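Local coordinates for protein peptidoglycan D,D-transpeptidase FtsI (Yersinia pestis, PDB 6SYN) that probably cross-links peptidoglycan strands as a class B penicillin-binding transpeptidase of the periplasm and is a target of beta-lactam antibiotics, at residues 427-439 and 499-512. Numbering follows the deposited sequence.
Sequences TKAAIKGYRIAIK and MGGVLRTMNIEPDA
The hydroxyl of Tyr434 donates a hydrogen bond to the backbone carbonyl oxygen of Ile508, OH to O 2.7 Å, with the donor tilted only 15° from the carbonyl plane. This bond fixes the far end of a ring with neighbours on both faces. Leu503 lies over one face, its CD1 3.8 Å from the ring centroid and nearly on the normal, a CH-pi contact, while Pro510 CB lies over the opposite face. Arg504 meets the ring at its edge: the guanidinium stands 77° to the ring plane and turns a flat face to Tyr434 CE2. Because CG of Tyr434 sits anti to the carbonyl carbon (chi1 -68°), the ring swings back between the helix end and the tail that follows it. Next to it, the type II turn 431-434 presents Gly433 O to Asp511 N, 3.0 Å away in a nearly straight bond. Asp511 OD1 is held by Ser467, and Arg435, whose CD lies beside Asp511 O, forms a salt bridge with Glu417. Towards the helix, Ile431 CD1 packs on Met499 CB at 3.5 Å. A Schellman motif with Asn507 as C-prime residue ends helix 492-505, and the tail then packs against the loop entering strand 437-446, an edge strand of the antiparallel sheet in the penicillin-binding transpeptidase fold.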
ATOM      1  N   THR A 427     -17.626   2.275  13.132  1.00  6.75           N
ATOM      2  CA  THR A 427     -19.003   2.109  12.588  1.00  6.82           C
ATOM      3  C   THR A 427     -19.074   2.571  11.127  1.00  6.96           C
ATOM      4  O   THR A 427     -19.868   1.977  10.365  1.00  6.97           O
ATOM      5  CB  THR A 427     -20.012   2.884  13.444  1.00  6.79           C
ATOM      6  OG1 THR A 427     -19.415   4.140  13.772  1.00  6.77           O
ATOM      7  CG2 THR A 427     -20.393   2.147  14.710  1.00  6.79           C
ATOM      8  N   LYS A 428     -18.280   3.583  10.752  1.00  7.12           N
ATOM      9  CA  LYS A 428     -18.269   4.177   9.385  1.00  7.30           C
ATOM     10  C   LYS A 428     -17.828   3.140   8.342  1.00  7.39           C
ATOM     11  O   LYS A 428     -18.169   3.335   7.162  1.00  7.36           O
ATOM     12  CB  LYS A 428     -17.402   5.442   9.337  1.00  7.38           C
ATOM     13  CG  LYS A 428     -18.174   6.731   9.603  1.00  7.43           C
ATOM     14  CD  LYS A 428     -17.311   7.951   9.850  1.00  7.53           C
ATOM     15  CE  LYS A 428     -18.005   9.020  10.675  1.00  7.61           C
ATOM     16  NZ  LYS A 428     -19.119   9.668   9.939  1.00  7.63           N
ATOM     17  N   ALA A 429     -17.127   2.077   8.754  1.00  7.58           N
ATOM     18  CA  ALA A 429     -16.644   0.984   7.873  1.00  7.76           C
ATOM     19  C   ALA A 429     -17.711  -0.102   7.686  1.00  7.97           C
ATOM     20  O   ALA A 429     -17.461  -1.014   6.886  1.00  7.96           O
ATOM     21  CB  ALA A 429     -15.387   0.387   8.447  1.00  7.82           C
ATOM     22  N   ALA A 430     -18.845  -0.030   8.395  1.00  8.19           N
ATOM     23  CA  ALA A 430     -19.916  -1.054   8.346  1.00  8.34           C
ATOM     24  C   ALA A 430     -20.393  -1.213   6.901  1.00  8.46           C
ATOM     25  O   ALA A 430     -20.570  -0.182   6.221  1.00  8.31           O
ATOM     26  CB  ALA A 430     -21.061  -0.692   9.261  1.00  8.35           C
ATOM     27  N   ILE A 431     -20.576  -2.466   6.472  1.00  8.68           N
ATOM     28  CA  ILE A 431     -21.008  -2.854   5.100  1.00  8.94           C
ATOM     29  C   ILE A 431     -22.396  -3.480   5.201  1.00  9.19           C
ATOM     30  O   ILE A 431     -22.558  -4.402   6.016  1.00  9.33           O
ATOM     31  CB  ILE A 431     -20.004  -3.837   4.472  1.00  9.06           C
ATOM     32  CG1 ILE A 431     -18.572  -3.318   4.608  1.00  9.07           C
ATOM     33  CG2 ILE A 431     -20.382  -4.155   3.031  1.00  9.05           C
ATOM     34  CD1 ILE A 431     -17.629  -3.835   3.563  1.00  9.09           C
ATOM     35  N   LYS A 432     -23.335  -3.016   4.380  1.00  9.48           N
ATOM     36  CA  LYS A 432     -24.747  -3.463   4.414  1.00  9.85           C
ATOM     37  C   LYS A 432     -24.810  -4.933   3.977  1.00 10.33           C
ATOM     38  O   LYS A 432     -24.401  -5.237   2.835  1.00 10.49           O
ATOM     39  CB  LYS A 432     -25.621  -2.565   3.529  1.00  9.86           C
ATOM     40  CG  LYS A 432     -25.740  -1.109   3.968  1.00  9.83           C
ATOM     41  CD  LYS A 432     -26.450  -0.907   5.295  1.00  9.82           C
ATOM     42  CE  LYS A 432     -26.618   0.552   5.671  1.00  9.77           C
ATOM     43  NZ  LYS A 432     -27.755   1.192   4.967  1.00  9.77           N
ATOM     44  N   GLY A 433     -25.278  -5.807   4.875  1.00 10.76           N
ATOM     45  CA  GLY A 433     -25.575  -7.223   4.593  1.00 11.10           C
ATOM     46  C   GLY A 433     -24.396  -8.136   4.874  1.00 11.48           C
ATOM     47  O   GLY A 433     -24.489  -9.329   4.521  1.00 11.54           O
ATOM     48  N   TYR A 434     -23.330  -7.611   5.485  1.00 11.99           N
ATOM     49  CA  TYR A 434     -22.086  -8.358   5.810  1.00 12.39           C
ATOM     50  C   TYR A 434     -21.636  -8.018   7.232  1.00 12.74           C
ATOM     51  O   TYR A 434     -21.810  -6.856   7.663  1.00 12.97           O
ATOM     52  CB  TYR A 434     -20.955  -8.010   4.840  1.00 12.48           C
ATOM     53  CG  TYR A 434     -21.134  -8.484   3.419  1.00 12.58           C
ATOM     54  CD1 TYR A 434     -20.739  -9.752   3.026  1.00 12.52           C
ATOM     55  CD2 TYR A 434     -21.666  -7.645   2.451  1.00 12.84           C
ATOM     56  CE1 TYR A 434     -20.881 -10.178   1.714  1.00 12.64           C
ATOM     57  CE2 TYR A 434     -21.820  -8.057   1.136  1.00 12.81           C
ATOM     58  CZ  TYR A 434     -21.425  -9.330   0.765  1.00 12.74           C
ATOM     59  OH  TYR A 434     -21.573  -9.735  -0.530  1.00 12.66           O
ATOM     60  N   ARG A 435     -21.061  -9.012   7.916  1.00 12.94           N
ATOM     61  CA  ARG A 435     -20.361  -8.880   9.219  1.00 13.09           C
ATOM     62  C   ARG A 435     -18.867  -8.696   8.949  1.00 12.60           C
ATOM     63  O   ARG A 435     -18.338  -9.405   8.062  1.00 12.56           O
ATOM     64  CB  ARG A 435     -20.548 -10.139  10.069  1.00 13.74           C
ATOM     65  CG  ARG A 435     -21.993 -10.578  10.262  1.00 14.25           C
ATOM     66  CD  ARG A 435     -22.067 -12.040  10.662  1.00 14.80           C
ATOM     67  NE  ARG A 435     -21.230 -12.362  11.811  1.00 15.23           N
ATOM     68  CZ  ARG A 435     -20.905 -13.595  12.200  1.00 15.89           C
ATOM     69  NH1 ARG A 435     -21.339 -14.652  11.529  1.00 15.98           N
ATOM     70  NH2 ARG A 435     -20.141 -13.770  13.266  1.00 16.17           N
ATOM     71  N   ILE A 436     -18.207  -7.797   9.687  1.00 12.05           N
ATOM     72  CA  ILE A 436     -16.765  -7.469   9.484  1.00 11.57           C
ATOM     73  C   ILE A 436     -16.044  -7.439  10.836  1.00 11.28           C
ATOM     74  O   ILE A 436     -16.663  -7.053  11.838  1.00 11.24           O
ATOM     75  CB  ILE A 436     -16.569  -6.152   8.698  0.50 11.49           C
ATOM     76  CG1 ILE A 436     -16.957  -4.907   9.501  0.50 11.42           C
ATOM     77  CG2 ILE A 436     -17.294  -6.201   7.362  0.50 11.45           C
ATOM     78  CD1 ILE A 436     -16.634  -3.610   8.795  0.50 11.38           C
ATOM     79  N   ALA A 437     -14.776  -7.854  10.831  1.00 11.00           N
ATOM     80  CA  ALA A 437     -13.841  -7.804  11.975  1.00 10.81           C
ATOM     81  C   ALA A 437     -12.708  -6.824  11.645  1.00 10.63           C
ATOM     82  O   ALA A 437     -11.765  -7.208  10.916  1.00 10.60           O
ATOM     83  CB  ALA A 437     -13.328  -9.190  12.272  1.00 10.83           C
ATOM     84  N   ILE A 438     -12.819  -5.595  12.155  1.00 10.43           N
ATOM     85  CA  ILE A 438     -11.831  -4.498  11.951  1.00 10.19           C
ATOM     86  C   ILE A 438     -11.266  -4.053  13.299  1.00 10.06           C
ATOM     87  O   ILE A 438     -11.875  -4.329  14.346  1.00  9.97           O
ATOM     88  CB  ILE A 438     -12.467  -3.301  11.221  1.00 10.25           C
ATOM     89  CG1 ILE A 438     -13.492  -2.567  12.093  1.00 10.22           C
ATOM     90  CG2 ILE A 438     -13.069  -3.740   9.900  1.00 10.31           C
ATOM     91  CD1 ILE A 438     -13.756  -1.141  11.662  1.00 10.17           C
ATOM     92  N   LYS A 439     -10.144  -3.345  13.236  1.00  9.92           N
ATOM     93  CA  LYS A 439      -9.598  -2.519  14.334  1.00  9.75           C
ATOM     94  C   LYS A 439      -9.179  -1.176  13.730  1.00  9.83           C
ATOM     95  O   LYS A 439      -8.465  -1.184  12.712  1.00  9.84           O
ATOM     96  CB  LYS A 439      -8.420  -3.248  14.981  1.00  9.58           C
ATOM     97  CG  LYS A 439      -7.812  -2.550  16.187  1.00  9.51           C
ATOM     98  CD  LYS A 439      -8.709  -2.573  17.404  1.00  9.41           C
ATOM     99  CE  LYS A 439      -8.280  -1.600  18.473  1.00  9.32           C
ATOM    100  NZ  LYS A 439      -8.583  -0.207  18.083  1.00  9.32           N
ATOM    101  N   MET A 499     -13.982  -2.755   0.805  1.00  9.47           N
ATOM    102  CA  MET A 499     -14.348  -4.148   1.183  1.00  9.66           C
ATOM    103  C   MET A 499     -15.738  -4.502   0.633  1.00  9.83           C
ATOM    104  O   MET A 499     -15.923  -5.666   0.237  1.00  9.64           O
ATOM    105  CB  MET A 499     -14.311  -4.349   2.701  1.00  9.60           C
ATOM    106  CG  MET A 499     -14.378  -5.808   3.113  1.00  9.60           C
ATOM    107  SD  MET A 499     -13.238  -6.864   2.165  1.00  9.59           S
ATOM    108  CE  MET A 499     -11.857  -6.974   3.303  1.00  9.66           C
ATOM    109  N   GLY A 500     -16.659  -3.531   0.593  1.00 10.19           N
ATOM    110  CA  GLY A 500     -18.011  -3.683   0.021  1.00 10.45           C
ATOM    111  C   GLY A 500     -17.960  -4.130  -1.429  1.00 10.74           C
ATOM    112  O   GLY A 500     -18.498  -5.207  -1.733  1.00 10.60           O
ATOM    113  N   GLY A 501     -17.335  -3.327  -2.294  1.00 11.33           N
ATOM    114  CA  GLY A 501     -17.145  -3.631  -3.725  1.00 11.95           C
ATOM    115  C   GLY A 501     -16.427  -4.956  -3.923  1.00 12.49           C
ATOM    116  O   GLY A 501     -16.894  -5.767  -4.744  1.00 12.51           O
ATOM    117  N   VAL A 502     -15.350  -5.193  -3.172  1.00 13.17           N
ATOM    118  CA  VAL A 502     -14.595  -6.479  -3.205  1.00 13.83           C
ATOM    119  C   VAL A 502     -15.590  -7.638  -3.038  1.00 14.55           C
ATOM    120  O   VAL A 502     -15.697  -8.455  -3.970  1.00 14.50           O
ATOM    121  CB  VAL A 502     -13.485  -6.510  -2.138  1.00 13.78           C
ATOM    122  CG1 VAL A 502     -12.952  -7.918  -1.920  1.00 13.82           C
ATOM    123  CG2 VAL A 502     -12.350  -5.555  -2.483  1.00 13.64           C
ATOM    124  N   LEU A 503     -16.298  -7.699  -1.904  1.00 15.77           N
ATOM    125  CA  LEU A 503     -17.230  -8.812  -1.555  1.00 16.86           C
ATOM    126  C   LEU A 503     -18.233  -9.038  -2.693  1.00 18.29           C
ATOM    127  O   LEU A 503     -18.541 -10.210  -2.980  1.00 18.27           O
ATOM    128  CB  LEU A 503     -17.957  -8.485  -0.246  1.00 16.58           C
ATOM    129  CG  LEU A 503     -17.111  -8.627   1.017  1.00 16.43           C
ATOM    130  CD1 LEU A 503     -17.671  -7.790   2.154  1.00 16.15           C
ATOM    131  CD2 LEU A 503     -16.999 -10.088   1.427  1.00 16.56           C
ATOM    132  N   ARG A 504     -18.707  -7.953  -3.312  1.00 20.17           N
ATOM    133  CA  ARG A 504     -19.751  -7.972  -4.373  1.00 21.67           C
ATOM    134  C   ARG A 504     -19.139  -8.382  -5.718  1.00 21.09           C
ATOM    135  O   ARG A 504     -19.724  -9.264  -6.378  1.00 21.10           O
ATOM    136  CB  ARG A 504     -20.458  -6.613  -4.453  1.00 23.50           C
ATOM    137  CG  ARG A 504     -21.521  -6.406  -3.383  1.00 25.34           C
ATOM    138  CD  ARG A 504     -22.559  -7.518  -3.366  1.00 26.98           C
ATOM    139  NE  ARG A 504     -23.660  -7.476  -2.401  1.00 28.43           N
ATOM    140  CZ  ARG A 504     -23.956  -6.511  -1.522  1.00 30.49           C
ATOM    141  NH1 ARG A 504     -25.005  -6.672  -0.731  1.00 31.69           N
ATOM    142  NH2 ARG A 504     -23.241  -5.403  -1.406  1.00 30.95           N
ATOM    143  N   THR A 505     -18.017  -7.773  -6.111  1.00 20.31           N
ATOM    144  CA  THR A 505     -17.245  -8.150  -7.325  1.00 20.11           C
ATOM    145  C   THR A 505     -16.973  -9.657  -7.303  1.00 20.03           C
ATOM    146  O   THR A 505     -17.232 -10.323  -8.314  1.00 19.81           O
ATOM    147  CB  THR A 505     -15.905  -7.405  -7.411  1.00 20.24           C
ATOM    148  OG1 THR A 505     -16.137  -5.997  -7.365  1.00 19.93           O
ATOM    149  CG2 THR A 505     -15.130  -7.754  -8.664  1.00 20.36           C
ATOM    150  N   MET A 506     -16.488 -10.158  -6.166  1.00 20.62           N
ATOM    151  CA  MET A 506     -16.040 -11.561  -5.963  1.00 20.92           C
ATOM    152  C   MET A 506     -17.231 -12.466  -5.617  1.00 21.60           C
ATOM    153  O   MET A 506     -16.985 -13.642  -5.270  1.00 22.43           O
ATOM    154  CB  MET A 506     -14.992 -11.608  -4.847  1.00 20.85           C
ATOM    155  CG  MET A 506     -13.743 -10.809  -5.183  1.00 20.58           C
ATOM    156  SD  MET A 506     -13.039 -11.306  -6.779  1.00 20.17           S
ATOM    157  CE  MET A 506     -12.428 -12.934  -6.358  1.00 20.25           C
ATOM    158  N   ASN A 507     -18.460 -11.939  -5.715  1.00 21.61           N
ATOM    159  CA  ASN A 507     -19.749 -12.671  -5.580  1.00 21.78           C
ATOM    160  C   ASN A 507     -19.789 -13.459  -4.266  1.00 21.57           C
ATOM    161  O   ASN A 507     -20.084 -14.668  -4.328  1.00 21.69           O
ATOM    162  CB  ASN A 507     -19.982 -13.630  -6.752  1.00 22.46           C
ATOM    163  CG  ASN A 507     -20.034 -12.952  -8.105  1.00 22.99           C
ATOM    164  OD1 ASN A 507     -20.632 -11.887  -8.256  1.00 22.98           O
ATOM    165  ND2 ASN A 507     -19.431 -13.578  -9.103  1.00 23.83           N
ATOM    166  N   ILE A 508     -19.521 -12.817  -3.124  1.00 21.44           N
ATOM    167  CA  ILE A 508     -19.485 -13.501  -1.794  1.00 21.55           C
ATOM    168  C   ILE A 508     -20.883 -13.462  -1.168  1.00 21.76           C
ATOM    169  O   ILE A 508     -21.447 -12.361  -1.050  1.00 21.99           O
ATOM    170  CB  ILE A 508     -18.427 -12.888  -0.857  1.00 21.49           C
ATOM    171  CG1 ILE A 508     -17.038 -12.849  -1.503  1.00 21.68           C
ATOM    172  CG2 ILE A 508     -18.405 -13.620   0.478  1.00 21.31           C
ATOM    173  CD1 ILE A 508     -16.475 -14.209  -1.867  1.00 21.63           C
ATOM    174  N   GLU A 509     -21.402 -14.631  -0.776  1.00 22.10           N
ATOM    175  CA  GLU A 509     -22.713 -14.792  -0.095  1.00 22.49           C
ATOM    176  C   GLU A 509     -22.715 -13.903   1.147  1.00 21.65           C
ATOM    177  O   GLU A 509     -21.843 -14.035   2.002  1.00 20.94           O
ATOM    178  CB  GLU A 509     -22.968 -16.263   0.251  1.00 23.39           C
ATOM    179  CG  GLU A 509     -24.445 -16.625   0.369  1.00 24.30           C
ATOM    180  CD  GLU A 509     -25.149 -16.980  -0.938  1.00 25.48           C
ATOM    181  OE1 GLU A 509     -24.599 -17.803  -1.707  1.00 25.76           O
ATOM    182  OE2 GLU A 509     -26.254 -16.438  -1.186  1.00 26.02           O
ATOM    183  N   PRO A 510     -23.656 -12.938   1.252  1.00 21.40           N
ATOM    184  CA  PRO A 510     -23.822 -12.120   2.456  1.00 21.32           C
ATOM    185  C   PRO A 510     -23.886 -12.919   3.767  1.00 21.28           C
ATOM    186  O   PRO A 510     -24.102 -14.109   3.715  1.00 22.44           O
ATOM    187  CB  PRO A 510     -25.160 -11.410   2.210  1.00 21.35           C
ATOM    188  CG  PRO A 510     -25.235 -11.281   0.708  1.00 21.49           C
ATOM    189  CD  PRO A 510     -24.581 -12.541   0.178  1.00 21.62           C
ATOM    190  N   ASP A 511     -23.755 -12.219   4.899  1.00 21.16           N
ATOM    191  CA  ASP A 511     -23.272 -12.769   6.193  1.00 20.87           C
ATOM    192  C   ASP A 511     -24.269 -12.515   7.336  1.00 20.58           C
ATOM    193  O   ASP A 511     -24.158 -13.214   8.360  1.00 19.73           O
ATOM    194  CB  ASP A 511     -21.904 -12.162   6.521  1.00 21.03           C
ATOM    195  CG  ASP A 511     -20.872 -13.166   6.996  1.00 21.25           C
ATOM    196  OD1 ASP A 511     -21.070 -14.371   6.745  1.00 21.89           O
ATOM    197  OD2 ASP A 511     -19.886 -12.738   7.615  1.00 21.07           O
ATOM    198  N   ALA A 512     -25.171 -11.535   7.205  1.00 20.72           N
ATOM    199  CA  ALA A 512     -26.355 -11.366   8.087  1.00 21.43           C
ATOM    200  C   ALA A 512     -27.358 -10.405   7.438  1.00 21.55           C
ATOM    201  O   ALA A 512     -27.050  -9.233   7.231  1.00 21.78           O
ATOM    202  CB  ALA A 512     -25.938 -10.885   9.457  1.00 21.50           C
TER
HETATM  203  O   HOH W   1     -23.650 -15.061   9.816  1.00 21.25           O